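PDB 4U5A: sporozoite microneme protein essential for cell traversal from Plasmodium berghei, which is essential for malaria sporozoites to traverse host cells, by a mechanism that its helical-bundle fold alone does not settle. Local coordinates for residues N23-T28 with N66-I71; C102-K107 with T186-D191; R73-N78 with E96-V101; K33-D38 with L118-I123. One frame throughout, in Å; residues are numbered along the deposited sequence.

From the N terminus, helix 10-39 opens interaction 1 at residues 23-28 and then interaction 4 at 33-38. Helix 59-84 closes interaction 1 at 66-71 and opens interaction 3 at 73-78, which closes at 96-101 on the next helix, 88-126. Just beyond, 102-107 opens interaction 2; 118-123 closes interaction 4, and helix 167-197 closes interaction 2 at 186-191. Interaction 3 is therefore nested within interaction 4, whereas interaction 4 crosses both 1 and 2. Together they tie all four long helices of the bundle. Interactions 1 and 2 touch each other, their centres about 11 Å apart; interactions 3 and 4, with centres about 32 Å apart, lie on opposite sides of the chain's centre.

Interaction 1. Residues N23-T28 with N66-I71; sequences NDINAT and NIIDGI
Ile25 meets Ile68 and Asp69 with two different branches. Its CD1 reaches CG2 of Ile68 at 4.1 Å, the two side chains crossing at about a right angle. The other branch, CG2, lies 3.9 Å from CB of Asp69, so that the aspartate joins the packing through its methylene. In Ile25, chi1 of -70° directs both branches to this side, and chi2 of -69° brings CD1 to Ile68.

Behind this first shell the backbones come near: the CA atoms of Ile25 and Asp69 are 6.5 Å apart, the closest such pair across the segments. Two polar side-chain atoms have hydrogen-bond partners on helix 10-39: Asp69 OD1 with Ser22 OG and Asn66 OD1 with Lys29 NZ. One turn on from Ile25, Thr28 OG1 donates to Asp24 O at 3.2 Å from above the carbonyl plane (37° out of it); the same oxygen takes the helical bond of Thr28 N. Leu109 on Ile25 and Ile105 on Ile68 bring helix 88-126 onto the pair, and Ile189 and Leu192 of helix 167-197 also touch Ile68, which places the contact in the interior of the four-helix bundle, between its first and second long helices.

With 145 Å² buried and no hydrogen bond between the two segments, the direct contact rests on van der Waals fit, while the flanking polar bonds to Ser22 and Lys29 add directional links between the same two helices.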
# COMPACT_ATOMS: atom_id res chain seq x y z
N ASN A 23 8.28 8.53 -6.09
CA ASN A 23 8.39 9.12 -4.75
C ASN A 23 7.21 8.73 -3.86
O ASN A 23 7.40 8.27 -2.72
CB ASN A 23 8.47 10.64 -4.84
CG ASN A 23 9.78 11.13 -5.42
OD1 ASN A 23 10.78 10.40 -5.43
ND2 ASN A 23 9.79 12.36 -5.92
N ASP A 24 6.00 8.90 -4.39
CA ASP A 24 4.79 8.55 -3.64
C ASP A 24 4.78 7.06 -3.26
O ASP A 24 4.46 6.70 -2.12
CB ASP A 24 3.54 8.90 -4.46
CG ASP A 24 3.46 10.38 -4.79
OD1 ASP A 24 4.07 11.20 -4.06
OD2 ASP A 24 2.79 10.74 -5.78
N ILE A 25 5.15 6.21 -4.21
CA ILE A 25 5.22 4.77 -3.98
C ILE A 25 6.24 4.43 -2.89
O ILE A 25 5.97 3.59 -2.02
CB ILE A 25 5.57 4.00 -5.27
CG1 ILE A 25 4.39 4.06 -6.25
CG2 ILE A 25 5.89 2.55 -4.97
CD1 ILE A 25 3.19 3.26 -5.79
N ASN A 26 7.41 5.07 -2.92
CA ASN A 26 8.43 4.82 -1.90
C ASN A 26 7.94 5.26 -0.53
O ASN A 26 8.22 4.60 0.48
CB ASN A 26 9.73 5.53 -2.26
N ALA A 27 7.20 6.36 -0.49
CA ALA A 27 6.59 6.82 0.75
C ALA A 27 5.62 5.78 1.31
O ALA A 27 5.65 5.45 2.51
CB ALA A 27 5.89 8.16 0.54
N THR A 28 4.75 5.27 0.45
CA THR A 28 3.83 4.20 0.82
C THR A 28 4.58 2.98 1.36
O THR A 28 4.20 2.38 2.38
CB THR A 28 2.96 3.76 -0.38
OG1 THR A 28 2.19 4.88 -0.84
CG2 THR A 28 2.03 2.64 0.02
N ASN A 66 6.95 -2.26 -5.84
CA ASN A 66 8.01 -2.08 -6.81
C ASN A 66 7.52 -2.42 -8.22
O ASN A 66 7.97 -1.85 -9.21
CB ASN A 66 9.23 -2.93 -6.45
CG ASN A 66 10.07 -2.32 -5.34
OD1 ASN A 66 9.99 -1.13 -5.06
ND2 ASN A 66 10.89 -3.15 -4.70
N ILE A 67 6.56 -3.34 -8.28
CA ILE A 67 5.93 -3.71 -9.55
C ILE A 67 5.07 -2.57 -10.09
O ILE A 67 5.19 -2.19 -11.25
CB ILE A 67 5.05 -4.98 -9.37
CG1 ILE A 67 5.92 -6.19 -9.03
CG2 ILE A 67 4.23 -5.25 -10.62
CD1 ILE A 67 5.14 -7.47 -8.84
N ILE A 68 4.21 -2.03 -9.22
CA ILE A 68 3.36 -0.89 -9.56
C ILE A 68 4.20 0.30 -10.04
O ILE A 68 3.89 0.92 -11.06
CB ILE A 68 2.50 -0.46 -8.36
CG1 ILE A 68 1.61 -1.61 -7.90
CG2 ILE A 68 1.67 0.76 -8.70
CD1 ILE A 68 0.79 -1.29 -6.68
N ASP A 69 5.25 0.59 -9.30
CA ASP A 69 6.17 1.67 -9.64
C ASP A 69 6.82 1.42 -11.00
O ASP A 69 6.86 2.31 -11.84
CB ASP A 69 7.25 1.80 -8.55
CG ASP A 69 8.14 3.02 -8.74
OD1 ASP A 69 7.92 3.80 -9.68
OD2 ASP A 69 9.06 3.20 -7.92
N GLY A 70 7.28 0.19 -11.22
CA GLY A 70 7.96 -0.13 -12.46
C GLY A 70 7.05 -0.22 -13.67
O GLY A 70 7.43 0.17 -14.77
N ILE A 71 5.83 -0.72 -13.46
CA ILE A 71 4.85 -0.85 -14.54
C ILE A 71 4.47 0.53 -15.07
O ILE A 71 4.37 0.73 -16.29
CB ILE A 71 3.59 -1.62 -14.08
CG1 ILE A 71 3.89 -3.12 -14.01
CG2 ILE A 71 2.44 -1.40 -15.06
CD1 ILE A 71 2.70 -3.96 -13.59

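Interaction 2. Residues C102-K107 with T186-D191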
# COMPACT_ATOMS: atom_id res chain seq x y z
N CYS A 102 -2.55 7.34 -11.71
CA CYS A 102 -1.64 7.40 -10.57
C CYS A 102 -2.38 7.74 -9.28
O CYS A 102 -2.19 7.09 -8.24
CB CYS A 102 -0.53 8.43 -10.83
SG CYS A 102 0.59 8.00 -12.18
N ASN A 103 -3.25 8.75 -9.35
CA ASN A 103 -4.02 9.16 -8.18
C ASN A 103 -4.95 8.05 -7.71
O ASN A 103 -5.13 7.85 -6.51
CB ASN A 103 -4.84 10.41 -8.48
CG ASN A 103 -3.98 11.64 -8.66
OD1 ASN A 103 -2.83 11.69 -8.21
ND2 ASN A 103 -4.52 12.65 -9.34
N PHE A 104 -5.53 7.31 -8.66
CA PHE A 104 -6.36 6.16 -8.34
C PHE A 104 -5.58 5.14 -7.53
O PHE A 104 -6.01 4.71 -6.44
CB PHE A 104 -6.91 5.53 -9.63
CG PHE A 104 -7.50 4.17 -9.44
CD1 PHE A 104 -8.81 4.02 -9.01
CD2 PHE A 104 -6.75 3.03 -9.72
CE1 PHE A 104 -9.36 2.76 -8.84
CE2 PHE A 104 -7.30 1.77 -9.56
CZ PHE A 104 -8.61 1.63 -9.12
N ILE A 105 -4.41 4.76 -8.05
CA ILE A 105 -3.55 3.80 -7.37
C ILE A 105 -3.22 4.27 -5.95
O ILE A 105 -3.36 3.51 -4.99
CB ILE A 105 -2.23 3.56 -8.14
CG1 ILE A 105 -2.52 2.98 -9.53
CG2 ILE A 105 -1.34 2.61 -7.38
CD1 ILE A 105 -3.22 1.63 -9.51
N LEU A 106 -2.81 5.53 -5.82
CA LEU A 106 -2.43 6.06 -4.51
C LEU A 106 -3.60 6.07 -3.53
O LEU A 106 -3.42 5.76 -2.34
CB LEU A 106 -1.85 7.47 -4.66
CG LEU A 106 -0.50 7.51 -5.39
CD1 LEU A 106 -0.01 8.93 -5.60
CD2 LEU A 106 0.52 6.70 -4.62
N LYS A 107 -4.80 6.38 -4.01
CA LYS A 107 -5.98 6.37 -3.15
C LYS A 107 -6.27 4.96 -2.64
O LYS A 107 -6.51 4.75 -1.44
CB LYS A 107 -7.19 6.92 -3.89
N THR A 186 -2.34 -7.53 -5.25
CA THR A 186 -2.24 -8.26 -6.51
C THR A 186 -3.32 -7.83 -7.50
O THR A 186 -3.06 -7.67 -8.69
CB THR A 186 -2.34 -9.77 -6.26
OG1 THR A 186 -1.22 -10.20 -5.48
CG2 THR A 186 -2.35 -10.54 -7.57
N ASP A 187 -4.53 -7.62 -6.99
CA ASP A 187 -5.65 -7.18 -7.82
C ASP A 187 -5.51 -5.71 -8.21
O ASP A 187 -6.01 -5.28 -9.24
CB ASP A 187 -6.97 -7.42 -7.09
CG ASP A 187 -7.24 -8.90 -6.86
OD1 ASP A 187 -6.52 -9.74 -7.45
OD2 ASP A 187 -8.16 -9.22 -6.08
N LEU A 188 -4.81 -4.94 -7.38
CA LEU A 188 -4.54 -3.54 -7.66
C LEU A 188 -3.60 -3.42 -8.84
O LEU A 188 -3.77 -2.56 -9.71
CB LEU A 188 -3.96 -2.85 -6.43
CG LEU A 188 -3.95 -1.32 -6.43
CD1 LEU A 188 -5.32 -0.77 -6.77
CD2 LEU A 188 -3.49 -0.80 -5.08
N ILE A 189 -2.60 -4.30 -8.87
CA ILE A 189 -1.68 -4.39 -9.99
C ILE A 189 -2.46 -4.75 -11.26
O ILE A 189 -2.16 -4.25 -12.34
CB ILE A 189 -0.57 -5.44 -9.72
CG1 ILE A 189 0.40 -4.93 -8.66
CG2 ILE A 189 0.17 -5.81 -11.00
CD1 ILE A 189 1.48 -5.93 -8.28
N ASN A 190 -3.47 -5.59 -11.10
CA ASN A 190 -4.30 -5.98 -12.23
C ASN A 190 -5.15 -4.80 -12.72
O ASN A 190 -5.31 -4.61 -13.93
CB ASN A 190 -5.20 -7.16 -11.86
CG ASN A 190 -5.95 -7.73 -13.06
OD1 ASN A 190 -5.35 -8.30 -13.96
ND2 ASN A 190 -7.27 -7.58 -13.05
N ASP A 191 -5.68 -4.01 -11.79
CA ASP A 191 -6.45 -2.82 -12.14
C ASP A 191 -5.59 -1.79 -12.86
O ASP A 191 -6.04 -1.14 -13.80
CB ASP A 191 -7.08 -2.19 -10.89
CG ASP A 191 -8.18 -3.05 -10.29
OD1 ASP A 191 -8.77 -3.87 -11.02
OD2 ASP A 191 -8.45 -2.90 -9.08
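Phe104 and Ile105 face Leu188 and Asp191 across an antiparallel helix pair of the four-helix bundle; the short segment axes run at 169° to each other and approach to 10.9 Å. From CB, which points toward segment 186-191, the Phe104 side chain extends with CG on the far side from its own backbone N (chi1 166°), carrying the ring out over the gap between the helices. CE2 makes the nearest approach, with CZ beside it about 4.5 Å from Asp191 CB. Asp191 CB sits at the ring edge, near the ring plane, 4.2 Å from Phe104 CE2. The two side chains cross at about a right angle, with ring and carboxylate planes 63° apart. The same CE2 also approaches Leu188 CD1, at 4.3 Å and obliquely to the ring. Lys195, one turn beyond Asp191, makes a cation-pi contact with the Phe104 ring, adding a charged partner to this partly buried side.

Ile105 and Leu188, both buried, meet through their terminal methyls. Lys108 and Leu109 of helix 88-126 also touch Leu188. The single methyl CD1 of Leu188 serves both neighbours on segment 102-107, lying 4.2 Å from Ile105 CD1 as well as beside the phenylalanine.

Interaction 3. Residues R73-N78 with E96-V101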
# COMPACT_ATOMS: atom_id res chain seq x y z
N ARG A 73 6.27 3.34 -14.79
CA ARG A 73 7.45 3.95 -15.39
C ARG A 73 7.70 3.36 -16.77
O ARG A 73 8.07 4.07 -17.70
CB ARG A 73 8.68 3.75 -14.50
CG ARG A 73 9.91 4.50 -14.99
CD ARG A 73 11.04 4.48 -13.98
NE ARG A 73 10.76 5.32 -12.82
CZ ARG A 73 10.98 6.63 -12.78
NH1 ARG A 73 11.48 7.26 -13.84
NH2 ARG A 73 10.70 7.32 -11.69
N SER A 74 7.47 2.06 -16.91
CA SER A 74 7.65 1.39 -18.19
C SER A 74 6.60 1.88 -19.18
O SER A 74 6.89 2.03 -20.37
CB SER A 74 7.56 -0.13 -18.03
OG SER A 74 8.80 -0.68 -17.62
N PHE A 75 5.39 2.14 -18.70
CA PHE A 75 4.33 2.61 -19.57
C PHE A 75 4.62 3.99 -20.13
O PHE A 75 4.46 4.23 -21.33
CB PHE A 75 3.00 2.65 -18.82
CG PHE A 75 1.88 3.27 -19.62
CD1 PHE A 75 1.19 2.52 -20.56
CD2 PHE A 75 1.55 4.61 -19.45
CE1 PHE A 75 0.17 3.09 -21.30
CE2 PHE A 75 0.54 5.18 -20.19
CZ PHE A 75 -0.16 4.42 -21.12
N ILE A 76 5.05 4.90 -19.26
CA ILE A 76 5.36 6.27 -19.66
C ILE A 76 6.50 6.32 -20.68
O ILE A 76 6.44 7.08 -21.64
CB ILE A 76 5.70 7.13 -18.42
CG1 ILE A 76 4.45 7.29 -17.55
CG2 ILE A 76 6.23 8.49 -18.84
CD1 ILE A 76 4.61 8.25 -16.41
N GLU A 77 7.54 5.51 -20.48
CA GLU A 77 8.67 5.49 -21.40
C GLU A 77 8.23 5.06 -22.80
O GLU A 77 8.62 5.67 -23.79
CB GLU A 77 9.76 4.55 -20.89
CG GLU A 77 10.39 4.97 -19.58
CD GLU A 77 11.23 6.22 -19.71
OE1 GLU A 77 11.89 6.38 -20.76
OE2 GLU A 77 11.24 7.03 -18.76
N ASN A 78 7.43 4.01 -22.86
CA ASN A 78 6.97 3.46 -24.13
C ASN A 78 5.88 4.32 -24.77
O ASN A 78 5.49 4.08 -25.91
CB ASN A 78 6.46 2.03 -23.93
CG ASN A 78 7.59 1.05 -23.64
OD1 ASN A 78 8.76 1.33 -23.88
ND2 ASN A 78 7.23 -0.11 -23.09
N GLU A 96 -3.06 14.09 -18.47
CA GLU A 96 -4.14 14.12 -17.49
C GLU A 96 -4.62 12.71 -17.09
O GLU A 96 -4.79 12.42 -15.90
CB GLU A 96 -5.31 14.92 -18.07
CG GLU A 96 -6.61 14.85 -17.29
CD GLU A 96 -7.77 15.47 -18.05
OE1 GLU A 96 -7.54 16.00 -19.16
OE2 GLU A 96 -8.91 15.41 -17.55
N LYS A 97 -4.79 11.84 -18.08
CA LYS A 97 -5.23 10.46 -17.84
C LYS A 97 -4.24 9.68 -16.98
O LYS A 97 -4.63 8.95 -16.06
CB LYS A 97 -5.45 9.75 -19.18
CG LYS A 97 -6.64 10.26 -19.97
CD LYS A 97 -6.79 9.51 -21.28
CE LYS A 97 -8.01 9.99 -22.06
NZ LYS A 97 -8.14 9.29 -23.37
N ILE A 98 -2.96 9.83 -17.29
CA ILE A 98 -1.91 9.16 -16.53
C ILE A 98 -1.92 9.66 -15.09
O ILE A 98 -1.85 8.85 -14.14
CB ILE A 98 -0.52 9.40 -17.17
CG1 ILE A 98 -0.47 8.76 -18.56
CG2 ILE A 98 0.58 8.82 -16.30
CD1 ILE A 98 0.77 9.11 -19.35
N LYS A 99 -2.03 10.97 -14.92
CA LYS A 99 -2.15 11.55 -13.58
C LYS A 99 -3.33 10.94 -12.82
O LYS A 99 -3.21 10.61 -11.64
CB LYS A 99 -2.28 13.06 -13.66
N ASN A 100 -4.46 10.78 -13.52
CA ASN A 100 -5.65 10.20 -12.90
C ASN A 100 -5.43 8.76 -12.45
O ASN A 100 -5.83 8.38 -11.34
CB ASN A 100 -6.84 10.25 -13.86
CG ASN A 100 -7.37 11.66 -14.08
OD1 ASN A 100 -7.10 12.57 -13.29
ND2 ASN A 100 -8.14 11.84 -15.14
N VAL A 101 -4.78 7.97 -13.30
CA VAL A 101 -4.48 6.58 -12.97
C VAL A 101 -3.59 6.51 -11.73
O VAL A 101 -3.84 5.72 -10.80
CB VAL A 101 -3.81 5.85 -14.15
CG1 VAL A 101 -3.28 4.50 -13.73
CG2 VAL A 101 -4.79 5.69 -15.30
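Arg73 NH2 is gripped by two groups of helix 10-39, a salt bridge to Asp19 OD1 and a hydrogen bond to Ser22 OG, while further along the same segment Phe75 and Ile76 turn to Ile98. NH2 thus links this helix to helix 10-39, and the contact with segment 96-101 is purely apolar.

Ile98 divides its branches between the two residues. Its CD1 comes to the edge of the Phe75 ring, near the ring plane, 4.0 Å from CE2; CG1 follows at 4.1 Å from the same CE2. On its other branch, CG2 lies 4.1 Å from Ile76 CD1. In Phe75, chi1 of 174° swings the ring toward segment 96-101, and chi2 of 82° sets its turn.

These segments belong to consecutive helices of the four-helix bundle, 59-84 and 88-126, which run antiparallel as the two arms of a helical hairpin. Their nearest CA atoms, those of Ile76 and Ile98, are 8.4 Å apart, so side chains alone bridge the gap. Phe14 and Leu17 of helix 10-39 also pack on Ile76. Ile199, in the C-terminal tail, touches both Phe75 and Ile98.

Interaction 4. Residues K33-D38 with L118-I123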
# COMPACT_ATOMS: atom_id res chain seq x y z
N LYS A 33 6.23 -0.56 5.77
CA LYS A 33 7.37 -1.06 6.51
C LYS A 33 7.24 -0.66 7.97
O LYS A 33 7.52 -1.45 8.86
CB LYS A 33 8.70 -0.56 5.94
CG LYS A 33 9.91 -1.23 6.57
CD LYS A 33 9.84 -2.74 6.41
CE LYS A 33 11.05 -3.43 7.04
NZ LYS A 33 12.34 -2.91 6.51
N ASP A 34 6.81 0.58 8.22
CA ASP A 34 6.55 1.06 9.57
C ASP A 34 5.46 0.24 10.26
O ASP A 34 5.54 -0.00 11.46
CB ASP A 34 6.15 2.54 9.57
CG ASP A 34 7.32 3.46 9.36
OD1 ASP A 34 8.48 2.99 9.46
OD2 ASP A 34 7.09 4.66 9.09
N LEU A 35 4.46 -0.19 9.50
CA LEU A 35 3.44 -1.08 10.05
C LEU A 35 4.12 -2.33 10.59
O LEU A 35 3.97 -2.68 11.77
CB LEU A 35 2.41 -1.47 8.99
CG LEU A 35 1.35 -0.45 8.57
CD1 LEU A 35 0.38 -1.06 7.57
CD2 LEU A 35 0.60 0.08 9.79
N PHE A 36 4.88 -3.00 9.72
CA PHE A 36 5.55 -4.23 10.12
C PHE A 36 6.54 -4.04 11.28
O PHE A 36 6.60 -4.88 12.18
CB PHE A 36 6.27 -4.84 8.92
CG PHE A 36 5.39 -5.71 8.07
CD1 PHE A 36 5.18 -7.04 8.40
CD2 PHE A 36 4.76 -5.19 6.94
CE1 PHE A 36 4.36 -7.84 7.62
CE2 PHE A 36 3.95 -5.99 6.16
CZ PHE A 36 3.75 -7.31 6.50
N LEU A 37 7.28 -2.94 11.28
CA LEU A 37 8.24 -2.66 12.35
C LEU A 37 7.53 -2.43 13.68
O LEU A 37 7.98 -2.91 14.72
CB LEU A 37 9.10 -1.44 12.00
CG LEU A 37 10.07 -1.59 10.82
CD1 LEU A 37 10.91 -0.33 10.65
CD2 LEU A 37 10.96 -2.81 11.00
N ASP A 38 6.43 -1.70 13.64
CA ASP A 38 5.64 -1.43 14.84
C ASP A 38 5.05 -2.73 15.38
O ASP A 38 4.90 -2.89 16.59
CB ASP A 38 4.53 -0.42 14.55
CG ASP A 38 5.06 0.97 14.29
OD1 ASP A 38 6.20 1.26 14.71
OD2 ASP A 38 4.34 1.78 13.66
N LEU A 118 -5.62 -0.75 11.25
CA LEU A 118 -6.53 -1.40 12.19
C LEU A 118 -6.15 -2.87 12.38
O LEU A 118 -6.21 -3.39 13.50
CB LEU A 118 -7.98 -1.26 11.72
CG LEU A 118 -9.04 -1.82 12.67
CD1 LEU A 118 -8.95 -1.13 14.01
CD2 LEU A 118 -10.44 -1.66 12.10
N ASN A 119 -5.74 -3.53 11.30
CA ASN A 119 -5.25 -4.91 11.38
C ASN A 119 -4.01 -5.05 12.28
O ASN A 119 -3.89 -6.00 13.06
CB ASN A 119 -4.93 -5.45 9.98
CG ASN A 119 -6.17 -5.93 9.23
OD1 ASN A 119 -7.18 -6.31 9.83
ND2 ASN A 119 -6.10 -5.90 7.90
N LYS A 120 -3.09 -4.10 12.16
CA LYS A 120 -1.88 -4.04 12.99
C LYS A 120 -2.24 -3.90 14.46
O LYS A 120 -1.72 -4.65 15.31
CB LYS A 120 -0.99 -2.87 12.57
CG LYS A 120 -0.10 -2.33 13.68
CD LYS A 120 0.56 -1.01 13.29
CE LYS A 120 0.50 0.00 14.42
NZ LYS A 120 -0.91 0.39 14.69
N SER A 121 -3.11 -2.94 14.77
CA SER A 121 -3.56 -2.74 16.14
C SER A 121 -4.19 -4.01 16.70
O SER A 121 -3.92 -4.41 17.83
CB SER A 121 -4.56 -1.58 16.22
OG SER A 121 -3.94 -0.34 15.92
N HIS A 122 -5.02 -4.65 15.87
CA HIS A 122 -5.67 -5.90 16.25
C HIS A 122 -4.65 -6.98 16.59
O HIS A 122 -4.80 -7.71 17.58
CB HIS A 122 -6.59 -6.36 15.11
CG HIS A 122 -7.56 -7.43 15.50
ND1 HIS A 122 -7.69 -7.88 16.80
CD2 HIS A 122 -8.45 -8.14 14.77
CE1 HIS A 122 -8.62 -8.82 16.84
NE2 HIS A 122 -9.10 -8.99 15.62
N ILE A 123 -3.60 -7.09 15.78
CA ILE A 123 -2.55 -8.08 16.00
C ILE A 123 -1.78 -7.80 17.30
O ILE A 123 -1.56 -8.71 18.10
CB ILE A 123 -1.55 -8.13 14.82
CG1 ILE A 123 -2.23 -8.72 13.57
CG2 ILE A 123 -0.33 -8.95 15.18
CD1 ILE A 123 -1.39 -8.60 12.31
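The contact is a partly buried packing of an aliphatic lysine stem against a leucine, joining the C-terminal parts of helices 10-39 and 88-126. Lys120 and Leu35 carry it: CD of the lysine lies 3.7 Å from CD2 of the leucine, whose CB points across the direction to the other segment while its branched end turns in toward it. Lys120 CD also comes to 4.1 Å of Leu35 O. One atom further along, CE reaches Asp38 CB at 4.1 Å, one turn past Leu35.

The shape of the lysine explains how one chain serves both. Its CG is roughly anti to the backbone N; as modelled, the chain bends at chi3 and again at chi4, which brings CD to Leu35 and CE to Asp38. The ammonium does not meet the carboxylate: Lys120 NZ and Asp38 OD2 are 5.5 Å apart, a separation at which opposite charges would probably attract weakly, without a salt bridge.

In the four-helix bundle these two helices run parallel, as first and third in order of the long helices, and here the CA atoms of Leu35 and Lys120 close to 6.8 Å. Ile39, the last residue of helix 10-39, packs on both Lys120 and Ile123. On other faces of segment 118-123, Ile177 of helix 167-197 touches Asn119, Leu150 of the short helix 148-155 touches Leu118, and His122 sets its ring edge-to-face with Phe173.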